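Local coordinates for toll-like receptor 13 (Mus musculus, PDB 4Z0C), which recognises and binds bacterial 23S ribosomal RNA as an innate immune receptor, signalling through MYD88 and TRAF6 to NF-kappa-B activation, cytokine secretion and inflammation, at residues R176-L181 with L199-L204; T291-I296 with S314-L319; L634-L639 with D657-K662. One frame throughout, in Å; residues are numbered along the deposited sequence.

Contact 1. Residues R176-L181 with L199-L204; sequences RSLVSL and LSLPNL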
loop_
_atom_site.group_PDB
_atom_site.type_symbol
_atom_site.label_atom_id
_atom_site.label_comp_id
_atom_site.label_asym_id
_atom_site.label_seq_id
_atom_site.Cartn_x
_atom_site.Cartn_y
_atom_site.Cartn_z
ATOM N N ARG A 176 -26.860 -9.124 54.257
ATOM C CA ARG A 176 -27.698 -8.579 53.195
ATOM C C ARG A 176 -27.958 -9.565 52.052
ATOM O O ARG A 176 -27.397 -10.656 52.009
ATOM C CB ARG A 176 -27.157 -7.240 52.672
ATOM C CG ARG A 176 -25.693 -6.963 52.936
ATOM C CD ARG A 176 -25.353 -5.569 52.434
ATOM N NE ARG A 176 -24.496 -4.794 53.329
ATOM C CZ ARG A 176 -24.694 -3.509 53.611
ATOM N NH1 ARG A 176 -25.740 -2.876 53.107
ATOM N NH2 ARG A 176 -23.867 -2.862 54.419
ATOM N N SER A 177 -28.831 -9.167 51.134
ATOM C CA SER A 177 -29.346 -10.081 50.133
ATOM C C SER A 177 -29.652 -9.327 48.852
ATOM O O SER A 177 -30.477 -8.419 48.858
ATOM C CB SER A 177 -30.618 -10.759 50.652
ATOM O OG SER A 177 -31.034 -11.817 49.808
ATOM N N LEU A 178 -28.960 -9.688 47.769
ATOM C CA LEU A 178 -29.256 -9.178 46.425
ATOM C C LEU A 178 -29.823 -10.340 45.618
ATOM O O LEU A 178 -29.069 -11.193 45.146
ATOM C CB LEU A 178 -27.997 -8.634 45.749
ATOM C CG LEU A 178 -27.411 -7.283 46.174
ATOM C CD1 LEU A 178 -26.872 -7.321 47.579
ATOM C CD2 LEU A 178 -26.304 -6.891 45.228
ATOM N N VAL A 179 -31.150 -10.405 45.504
ATOM C CA VAL A 179 -31.799 -11.617 44.996
ATOM C C VAL A 179 -31.943 -11.715 43.486
ATOM O O VAL A 179 -32.175 -12.805 42.956
ATOM C CB VAL A 179 -33.183 -11.848 45.653
ATOM C CG1 VAL A 179 -33.058 -11.777 47.170
ATOM C CG2 VAL A 179 -34.215 -10.870 45.113
ATOM N N SER A 180 -31.820 -10.584 42.801
ATOM C CA SER A 180 -31.967 -10.553 41.360
ATOM C C SER A 180 -30.636 -10.870 40.664
ATOM O O SER A 180 -30.630 -11.276 39.499
ATOM C CB SER A 180 -32.484 -9.188 40.917
ATOM O OG SER A 180 -33.892 -9.209 40.755
ATOM N N LEU A 181 -29.532 -10.708 41.400
ATOM C CA LEU A 181 -28.168 -10.693 40.845
ATOM C C LEU A 181 -27.698 -12.010 40.231
ATOM O O LEU A 181 -27.627 -13.027 40.912
ATOM C CB LEU A 181 -27.167 -10.284 41.933
ATOM C CG LEU A 181 -25.883 -9.683 41.372
ATOM C CD1 LEU A 181 -26.219 -8.403 40.634
ATOM C CD2 LEU A 181 -24.875 -9.413 42.476
ATOM N N LEU A 199 -23.311 -11.950 52.671
ATOM C CA LEU A 199 -23.872 -11.505 51.402
ATOM C C LEU A 199 -24.629 -12.639 50.719
ATOM O O LEU A 199 -24.034 -13.570 50.217
ATOM C CB LEU A 199 -22.767 -10.961 50.495
ATOM C CG LEU A 199 -23.268 -10.439 49.148
ATOM C CD1 LEU A 199 -24.261 -9.306 49.364
ATOM C CD2 LEU A 199 -22.111 -9.991 48.253
ATOM N N SER A 200 -25.951 -12.597 50.742
ATOM C CA SER A 200 -26.714 -13.674 50.121
ATOM C C SER A 200 -27.036 -13.385 48.662
ATOM O O SER A 200 -27.759 -12.436 48.351
ATOM C CB SER A 200 -27.995 -13.945 50.896
ATOM O OG SER A 200 -27.757 -14.863 51.948
ATOM N N LEU A 201 -26.508 -14.222 47.774
ATOM C CA LEU A 201 -26.711 -14.057 46.340
ATOM C C LEU A 201 -27.300 -15.325 45.751
ATOM O O LEU A 201 -26.618 -16.053 45.026
ATOM C CB LEU A 201 -25.385 -13.721 45.665
ATOM C CG LEU A 201 -24.730 -12.485 46.277
ATOM C CD1 LEU A 201 -23.389 -12.223 45.661
ATOM C CD2 LEU A 201 -25.644 -11.306 46.069
ATOM N N PRO A 202 -28.585 -15.575 46.045
ATOM C CA PRO A 202 -29.248 -16.848 45.738
ATOM C C PRO A 202 -29.300 -17.162 44.246
ATOM O O PRO A 202 -29.344 -18.341 43.883
ATOM C CB PRO A 202 -30.674 -16.633 46.263
ATOM C CG PRO A 202 -30.865 -15.140 46.245
ATOM C CD PRO A 202 -29.525 -14.577 46.591
ATOM N N ASN A 203 -29.251 -16.134 43.402
ATOM C CA ASN A 203 -29.355 -16.341 41.958
ATOM C C ASN A 203 -28.074 -16.090 41.150
ATOM O O ASN A 203 -28.113 -16.054 39.921
ATOM C CB ASN A 203 -30.530 -15.551 41.391
ATOM C CG ASN A 203 -31.856 -16.103 41.855
ATOM O OD1 ASN A 203 -32.044 -17.323 41.914
ATOM N ND2 ASN A 203 -32.782 -15.215 42.205
ATOM N N LEU A 204 -26.948 -15.939 41.845
ATOM C CA LEU A 204 -25.673 -15.663 41.188
ATOM C C LEU A 204 -25.167 -16.873 40.395
ATOM O O LEU A 204 -25.010 -17.973 40.940
ATOM C CB LEU A 204 -24.624 -15.209 42.215
ATOM C CG LEU A 204 -23.508 -14.399 41.554
ATOM C CD1 LEU A 204 -24.069 -13.085 41.085
ATOM C CD2 LEU A 204 -22.360 -14.139 42.497
HETATM O O HOH W 1 -28.542 -13.544 43.625
#

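Contact 2. Residues T291-I296 with S314-L319; sequences TNAEGI and SDLIYL. With NAG (2-acetamido-2-deoxy-beta-D-glucopyranose), chain P.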
loop_
_atom_site.group_PDB
_atom_site.type_symbol
_atom_site.label_atom_id
_atom_site.label_comp_id
_atom_site.label_asym_id
_atom_site.label_seq_id
_atom_site.Cartn_x
_atom_site.Cartn_y
_atom_site.Cartn_z
ATOM N N THR A 291 0.747 -25.712 33.822
ATOM C CA THR A 291 0.984 -27.151 33.732
ATOM C C THR A 291 1.968 -27.525 32.613
ATOM O O THR A 291 2.353 -26.689 31.808
ATOM C CB THR A 291 -0.335 -27.911 33.478
ATOM O OG1 THR A 291 -0.122 -29.324 33.618
ATOM C CG2 THR A 291 -0.831 -27.637 32.071
ATOM N N ASN A 292 2.395 -28.782 32.599
ATOM C CA ASN A 292 3.098 -29.352 31.462
ATOM C C ASN A 292 2.354 -30.567 30.911
ATOM O O ASN A 292 1.229 -30.820 31.320
ATOM C CB ASN A 292 4.585 -29.644 31.755
ATOM C CG ASN A 292 4.814 -30.613 32.923
ATOM O OD1 ASN A 292 3.941 -31.404 33.320
ATOM N ND2 ASN A 292 6.036 -30.575 33.454
ATOM N N ALA A 293 2.961 -31.303 29.983
ATOM C CA ALA A 293 2.252 -32.402 29.322
ATOM C C ALA A 293 1.788 -33.450 30.310
ATOM O O ALA A 293 0.692 -34.004 30.174
ATOM C CB ALA A 293 3.120 -33.049 28.279
ATOM N N GLU A 294 2.630 -33.731 31.300
ATOM C CA GLU A 294 2.353 -34.820 32.221
ATOM C C GLU A 294 1.211 -34.440 33.169
ATOM O O GLU A 294 0.368 -35.272 33.505
ATOM C CB GLU A 294 3.623 -35.208 32.980
ATOM C CG GLU A 294 3.479 -35.192 34.471
ATOM C CD GLU A 294 3.598 -36.577 35.040
ATOM O OE1 GLU A 294 3.527 -37.545 34.249
ATOM O OE2 GLU A 294 3.738 -36.701 36.272
ATOM N N GLY A 295 1.154 -33.168 33.549
ATOM C CA GLY A 295 0.050 -32.671 34.348
ATOM C C GLY A 295 -1.285 -32.757 33.622
ATOM O O GLY A 295 -2.318 -32.919 34.250
ATOM N N ILE A 296 -1.270 -32.628 32.301
ATOM C CA ILE A 296 -2.473 -32.818 31.493
ATOM C C ILE A 296 -3.004 -34.232 31.686
ATOM O O ILE A 296 -4.210 -34.444 31.732
ATOM C CB ILE A 296 -2.201 -32.552 29.982
ATOM C CG1 ILE A 296 -1.897 -31.077 29.731
ATOM C CG2 ILE A 296 -3.386 -32.963 29.103
ATOM C CD1 ILE A 296 -1.407 -30.813 28.317
ATOM N N SER A 314 3.803 -22.347 28.309
ATOM C CA SER A 314 5.097 -22.256 27.657
ATOM C C SER A 314 5.941 -23.540 27.700
ATOM O O SER A 314 6.860 -23.710 26.899
ATOM C CB SER A 314 5.873 -21.070 28.242
ATOM O OG SER A 314 5.750 -21.022 29.654
ATOM N N ASP A 315 5.625 -24.446 28.616
ATOM C CA ASP A 315 6.360 -25.712 28.705
ATOM C C ASP A 315 5.813 -26.807 27.789
ATOM O O ASP A 315 6.317 -27.939 27.797
ATOM C CB ASP A 315 6.414 -26.221 30.149
ATOM C CG ASP A 315 7.452 -25.493 30.984
ATOM O OD1 ASP A 315 8.310 -24.796 30.404
ATOM O OD2 ASP A 315 7.400 -25.607 32.228
ATOM N N LEU A 316 4.771 -26.488 27.024
ATOM C CA LEU A 316 4.294 -27.426 26.014
ATOM C C LEU A 316 5.075 -27.162 24.709
ATOM O O LEU A 316 4.853 -26.155 24.025
ATOM C CB LEU A 316 2.780 -27.307 25.794
ATOM C CG LEU A 316 1.823 -27.583 26.959
ATOM C CD1 LEU A 316 0.371 -27.553 26.488
ATOM C CD2 LEU A 316 2.148 -28.910 27.680
ATOM N N ILE A 317 6.028 -28.040 24.407
ATOM C CA ILE A 317 6.883 -27.895 23.236
ATOM C C ILE A 317 6.579 -28.991 22.202
ATOM O O ILE A 317 6.588 -28.754 20.997
ATOM C CB ILE A 317 8.360 -27.902 23.643
ATOM C CG1 ILE A 317 8.600 -26.815 24.692
ATOM C CG2 ILE A 317 9.287 -27.721 22.398
ATOM C CD1 ILE A 317 10.052 -26.650 25.106
ATOM N N TYR A 318 6.333 -30.198 22.675
ATOM C CA TYR A 318 5.774 -31.247 21.828
ATOM C C TYR A 318 4.692 -32.046 22.568
ATOM O O TYR A 318 4.692 -32.141 23.804
ATOM C CB TYR A 318 6.854 -32.180 21.282
ATOM C CG TYR A 318 7.694 -32.864 22.334
ATOM C CD1 TYR A 318 8.870 -32.285 22.800
ATOM C CD2 TYR A 318 7.321 -34.105 22.848
ATOM C CE1 TYR A 318 9.642 -32.917 23.761
ATOM C CE2 TYR A 318 8.089 -34.747 23.813
ATOM C CZ TYR A 318 9.240 -34.145 24.266
ATOM O OH TYR A 318 9.989 -34.775 25.222
ATOM N N LEU A 319 3.761 -32.600 21.798
ATOM C CA LEU A 319 2.754 -33.496 22.331
ATOM C C LEU A 319 2.688 -34.724 21.446
ATOM O O LEU A 319 2.143 -34.684 20.355
ATOM C CB LEU A 319 1.392 -32.795 22.406
ATOM C CG LEU A 319 1.278 -31.707 23.474
ATOM C CD1 LEU A 319 0.163 -30.727 23.122
ATOM C CD2 LEU A 319 1.021 -32.335 24.836
HETATM C C1 NAG P . 8.105 -37.597 21.500
HETATM C C2 NAG P . 8.572 -39.058 21.460
HETATM C C3 NAG P . 9.986 -39.236 22.025
HETATM C C4 NAG P . 10.955 -38.233 21.417
HETATM C C5 NAG P . 10.422 -36.807 21.574
HETATM C C6 NAG P . 11.327 -35.781 20.874
HETATM C C7 NAG P . 6.974 -40.940 21.697
HETATM C C8 NAG P . 6.498 -41.950 22.698
HETATM N N2 NAG P . 7.623 -39.881 22.197
HETATM O O3 NAG P . 10.484 -40.541 21.789
HETATM O O4 NAG P . 12.225 -38.379 22.033
HETATM O O5 NAG P . 9.096 -36.669 21.079
HETATM O O6 NAG P . 11.256 -35.858 19.460
HETATM O O7 NAG P . 6.755 -41.120 20.501
HETATM O O HOH W 2 3.859 -24.363 31.077
#

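Contact 3. Residues L634-L639 with D657-K662; sequences LRFNNL and DVYGNK. With nucleotides of chain C.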
loop_
_atom_site.group_PDB
_atom_site.type_symbol
_atom_site.label_atom_id
_atom_site.label_comp_id
_atom_site.label_asym_id
_atom_site.label_seq_id
_atom_site.Cartn_x
_atom_site.Cartn_y
_atom_site.Cartn_z
ATOM N N LEU A 634 -22.508 15.337 -0.735
ATOM C CA LEU A 634 -21.490 16.128 -1.400
ATOM C C LEU A 634 -20.629 16.746 -0.300
ATOM O O LEU A 634 -20.051 17.820 -0.456
ATOM C CB LEU A 634 -22.161 17.202 -2.273
ATOM C CG LEU A 634 -22.931 16.667 -3.489
ATOM C CD1 LEU A 634 -23.912 17.698 -4.012
ATOM C CD2 LEU A 634 -21.979 16.275 -4.604
ATOM N N ARG A 635 -20.603 16.067 0.838
ATOM C CA ARG A 635 -19.802 16.471 1.993
ATOM C C ARG A 635 -18.330 16.664 1.600
ATOM O O ARG A 635 -17.776 15.853 0.869
ATOM C CB ARG A 635 -19.906 15.384 3.045
ATOM C CG ARG A 635 -19.282 15.685 4.377
ATOM C CD ARG A 635 -20.349 15.528 5.410
ATOM N NE ARG A 635 -19.957 14.601 6.449
ATOM C CZ ARG A 635 -20.774 14.192 7.412
ATOM N NH1 ARG A 635 -22.024 14.638 7.460
ATOM N NH2 ARG A 635 -20.342 13.334 8.319
ATOM N N PHE A 636 -17.715 17.733 2.100
ATOM C CA PHE A 636 -16.292 18.027 1.887
ATOM C C PHE A 636 -15.905 18.234 0.416
ATOM O O PHE A 636 -15.016 17.565 -0.111
ATOM C CB PHE A 636 -15.404 16.953 2.553
ATOM C CG PHE A 636 -15.572 16.871 4.048
ATOM C CD1 PHE A 636 -15.582 18.023 4.822
ATOM C CD2 PHE A 636 -15.722 15.641 4.678
ATOM C CE1 PHE A 636 -15.733 17.954 6.194
ATOM C CE2 PHE A 636 -15.893 15.565 6.055
ATOM C CZ PHE A 636 -15.886 16.722 6.817
ATOM N N ASN A 637 -16.581 19.162 -0.243
ATOM C CA ASN A 637 -16.159 19.616 -1.555
ATOM C C ASN A 637 -15.970 21.121 -1.515
ATOM O O ASN A 637 -15.916 21.703 -0.429
ATOM C CB ASN A 637 -17.159 19.216 -2.626
ATOM C CG ASN A 637 -17.099 17.741 -2.947
ATOM O OD1 ASN A 637 -16.197 17.273 -3.659
ATOM N ND2 ASN A 637 -18.057 16.987 -2.413
ATOM N N ASN A 638 -15.847 21.737 -2.688
ATOM C CA ASN A 638 -15.680 23.185 -2.797
ATOM C C ASN A 638 -16.836 23.861 -3.509
ATOM O O ASN A 638 -16.639 24.848 -4.213
ATOM C CB ASN A 638 -14.355 23.528 -3.480
ATOM C CG ASN A 638 -13.154 23.223 -2.585
ATOM O OD1 ASN A 638 -13.295 23.144 -1.358
ATOM N ND2 ASN A 638 -11.976 23.039 -3.189
ATOM N N LEU A 639 -18.040 23.316 -3.326
ATOM C CA LEU A 639 -19.246 23.871 -3.936
ATOM C C LEU A 639 -19.532 25.244 -3.351
ATOM O O LEU A 639 -19.503 25.414 -2.131
ATOM C CB LEU A 639 -20.425 22.937 -3.707
ATOM C CG LEU A 639 -20.832 21.907 -4.765
ATOM C CD1 LEU A 639 -19.779 21.655 -5.808
ATOM C CD2 LEU A 639 -21.204 20.613 -4.081
ATOM N N ASP A 657 -26.458 16.245 1.721
ATOM C CA ASP A 657 -25.369 16.614 2.607
ATOM C C ASP A 657 -24.404 17.492 1.865
ATOM O O ASP A 657 -23.735 17.048 0.925
ATOM C CB ASP A 657 -24.659 15.353 3.099
ATOM C CG ASP A 657 -23.658 15.636 4.197
ATOM O OD1 ASP A 657 -23.210 16.800 4.327
ATOM O OD2 ASP A 657 -23.302 14.682 4.912
ATOM N N VAL A 658 -24.319 18.741 2.304
ATOM C CA VAL A 658 -23.463 19.718 1.649
ATOM C C VAL A 658 -22.631 20.445 2.713
ATOM O O VAL A 658 -22.152 21.566 2.532
ATOM C CB VAL A 658 -24.312 20.648 0.747
ATOM C CG1 VAL A 658 -25.106 21.651 1.584
ATOM C CG2 VAL A 658 -23.456 21.315 -0.308
ATOM N N TYR A 659 -22.467 19.752 3.833
ATOM C CA TYR A 659 -21.556 20.139 4.899
ATOM C C TYR A 659 -20.103 20.134 4.399
ATOM O O TYR A 659 -19.755 19.378 3.503
ATOM C CB TYR A 659 -21.738 19.167 6.057
ATOM C CG TYR A 659 -20.756 19.300 7.201
ATOM C CD1 TYR A 659 -20.729 20.445 8.000
ATOM C CD2 TYR A 659 -19.893 18.244 7.526
ATOM C CE1 TYR A 659 -19.840 20.558 9.054
ATOM C CE2 TYR A 659 -19.008 18.341 8.586
ATOM C CZ TYR A 659 -18.984 19.497 9.344
ATOM O OH TYR A 659 -18.095 19.596 10.383
ATOM N N GLY A 660 -19.264 20.981 4.985
ATOM C CA GLY A 660 -17.868 21.060 4.607
ATOM C C GLY A 660 -17.643 21.668 3.231
ATOM O O GLY A 660 -16.614 21.408 2.609
ATOM N N ASN A 661 -18.614 22.434 2.729
ATOM C CA ASN A 661 -18.442 23.130 1.447
ATOM C C ASN A 661 -18.121 24.616 1.598
ATOM O O ASN A 661 -17.706 25.057 2.668
ATOM C CB ASN A 661 -19.638 22.890 0.531
ATOM C CG ASN A 661 -19.582 21.542 -0.146
ATOM O OD1 ASN A 661 -19.264 21.450 -1.319
ATOM N ND2 ASN A 661 -19.825 20.481 0.608
ATOM N N LYS A 662 -18.316 25.382 0.529
ATOM C CA LYS A 662 -17.992 26.806 0.544
ATOM C C LYS A 662 -19.168 27.660 0.077
ATOM O O LYS A 662 -19.011 28.563 -0.743
ATOM C CB LYS A 662 -16.781 27.084 -0.345
ATOM C CG LYS A 662 -15.584 26.158 -0.120
ATOM C CD LYS A 662 -14.308 26.962 0.061
ATOM C CE LYS A 662 -13.584 26.603 1.345
ATOM N NZ LYS A 662 -12.217 26.107 1.041
ATOM P P G C 8 -16.763 13.106 9.226
ATOM O OP1 G C 8 -16.882 14.088 10.338
ATOM O OP2 G C 8 -17.732 13.048 8.101
ATOM O "O5'" G C 8 -15.320 13.393 8.618
ATOM C "C5'" G C 8 -14.171 13.233 9.442
ATOM C "C4'" G C 8 -12.888 13.456 8.687
ATOM O "O4'" G C 8 -12.675 12.377 7.735
ATOM C "C3'" G C 8 -12.824 14.759 7.891
ATOM O "O3'" G C 8 -11.619 15.452 8.178
ATOM C "C2'" G C 8 -12.813 14.303 6.436
ATOM O "O2'" G C 8 -12.059 15.121 5.571
ATOM C "C1'" G C 8 -12.204 12.917 6.530
ATOM N N9 G C 8 -12.578 12.078 5.393
ATOM C C8 G C 8 -11.689 11.492 4.527
ATOM N N7 G C 8 -12.293 10.870 3.552
ATOM C C5 G C 8 -13.653 11.085 3.764
ATOM C C6 G C 8 -14.790 10.650 3.023
ATOM O O6 G C 8 -14.832 9.962 1.995
ATOM N N1 G C 8 -15.981 11.086 3.588
ATOM C C2 G C 8 -16.065 11.853 4.718
ATOM N N2 G C 8 -17.309 12.187 5.105
ATOM N N3 G C 8 -15.010 12.267 5.414
ATOM C C4 G C 8 -13.843 11.853 4.888
ATOM P P A C 7 -20.728 9.860 10.115
ATOM O OP1 A C 7 -20.352 10.852 11.151
ATOM O OP2 A C 7 -21.497 10.269 8.920
ATOM O "O5'" A C 7 -19.388 9.163 9.610
ATOM C "C5'" A C 7 -18.298 8.941 10.492
ATOM C "C4'" A C 7 -16.982 9.184 9.800
ATOM O "O4'" A C 7 -16.730 8.150 8.808
ATOM C "C3'" A C 7 -16.882 10.479 9.012
ATOM O "O3'" A C 7 -16.647 11.615 9.833
ATOM C "C2'" A C 7 -15.754 10.176 8.020
ATOM O "O2'" A C 7 -14.488 10.283 8.651
ATOM C "C1'" A C 7 -16.008 8.698 7.713
ATOM N N9 A C 7 -16.806 8.527 6.485
ATOM C C8 A C 7 -18.151 8.792 6.357
ATOM N N7 A C 7 -18.619 8.548 5.165
ATOM C C5 A C 7 -17.509 8.112 4.449
ATOM C C6 A C 7 -17.354 7.713 3.101
ATOM N N6 A C 7 -18.382 7.694 2.249
ATOM N N1 A C 7 -16.113 7.328 2.676
ATOM C C2 A C 7 -15.102 7.353 3.562
ATOM N N3 A C 7 -15.130 7.719 4.849
ATOM C C4 A C 7 -16.376 8.090 5.245
#

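Contact 1. Residues R176-L181 with L199-L204
Leu178, Leu181 and Asn203 hold one water between the two segments. The water donates to Leu178 O at 2.8 Å and to Leu181 O, and accepts from Asn203 N at 2.7 Å, so three backbone groups that do not pair directly are joined through it. Beside it Asn203 ND2 gives a bond of 2.6 Å to Val179 O, approaching nearly end-on to the carbonyl, with the acceptor tilted somewhat out of the asparagine amide plane. Further back the backbones pair as two short parallel strands, 176-177 and 199-200: Ser200 N donates to Arg176 O over 2.7 Å, almost straight at 173°, and Ser200 O receives Leu178 N.

This is the outer part of a leucine-rich-repeat coil. Residues 176-181 lead into strand 183-185 and residues 199-204 into strand 206-208, so equivalent leucines of successive turns fall into line. On the buried side Leu201 CD2 sits 3.6 Å from Leu178 CB and also meets Leu181 CD2. Leu181 and Leu204 run alongside each other, pointing the same way; each has CG anti to its own nitrogen (chi1 -156° and -157°), and with this shared torsion the two run in step, Leu181 CG 3.9 Å from Leu204 CD1. The Leu178 and Leu199 side chains cross at a slant, CD1 against CD1, and helix 145-152 covers both through Leu149.

On the outer side Val179 CB lies across Pro202 CG, in the type I beta turn from Leu201 to Leu204. The guanidinium of Arg176 turns off to Glu150 and Asp172, with which it forms salt bridges.

Contact 2. Residues T291-I296 with S314-L319
Leu316 fits against the first turn of helix 293-302, where two successive leucine-rich repeats, LRR 11 and LRR 12, lie side by side away from the strands of the concave face. No direct hydrogen bond joins residues 291-296 to 314-319; the two are held by apolar packing and by one water.

The apolar part centres on one methyl group. Leu316 CD2 rests on the peptide between Asn292 and Ala293, 3.4 Å from Ala293 N. Ile296 and Leu316 reach toward each other tip to tip, Ile296 CD1 4.1 Å from Leu316 CD2. Leu316 has CG anti to its carbonyl carbon (chi1 -61°), which carries the methyl groups over to the helix start. Ala293 CB bridges to the next leucine along, touching Leu319 CD2. Leu310 and Leu335 continue this apolar layer on the Ile296 and Leu316 sides.

The polar part is mostly internal to the helix start. Asn292 is the N-cap: its OD1 accepts weak bonds from Glu294 N and Gly295 N. Its carbonyl oxygen is gripped twice, by Ile296 N and by Thr291 OG1, the latter at 3.1 Å in the carbonyl plane and on a lone pair. Across the contact, the water donates to Thr291 O and accepts from Asp315 N at 3.0 Å, tying the residue before the cap to the neighbouring repeat.

Sugar borders the contact at two places. One N-acetylglucosamine touches Ser314 and Asp315. Another, probably that carried by Asn320, lies over one face of the Tyr318 ring, its O5 3.5 Å from Tyr318 CE2.

Contact 3. Residues L634-L639 with D657-K662
The asparagine ladder of the leucine-rich repeats runs through this contact: Asn661 of the last coil bonds to the coil before it as Asn637 bonds to the one before that. Asn661 ND2 donates to Leu634 O at 2.9 Å, and Asn661 OD1 accepts Leu639 N on a lone pair. Asn637 ND2 reaches Leu634 O from the opposite face of the carbonyl, so the oxygen is gripped twice; Asn637 OD1 is held by Leu615 N. Backbone rungs flank the ladder, with Leu634 N to Asp657 O at 2.7 Å and Phe636 N to Tyr659 O at 3.0 Å.

At the concave end the same turn meets RNA. Arg635 CG lies anti to its nitrogen (chi1 -173°) and the side chain then bends at chi2 and chi3, placing NH1 by Asp657 OD2 in a salt bridge whose hydrogen bond is weak, the guanidinium and carboxylate planes 72° apart. Asp657 OD1 is also fixed by Tyr659 N, forming an Asx turn. Tyr659 meets Arg635 CD with its ring edge, and the Phe636 ring has Arg635 CG over one face and O2' of G8 of chain C over the other, both toward its rim. Arg635 NH2 donates to OP2 of that nucleotide at 2.6 Å.

How the contacts relate
The three contacts follow one another along the chain, each between successive coils of the horseshoe-shaped extracellular solenoid. Contacts 1 and 2 have centres about 40 Å apart; contact 3 lies across the centre of the chain from both, its centre about 57 and 62 Å from theirs. None touches another. Contacts 1 and 2 join the outer parts of LRR 6 to 8 and of LRR 11 and 12, with nearest atoms about 25 and 26 Å from the RNA. Contact 3 lies where strands 631-633 and 655-657, the last of the concave row, run out into loops, ahead of helix 670-678, and it meets both the RNA and the second subunit. The same stacking of coils thus builds the scaffold and the recognition surface.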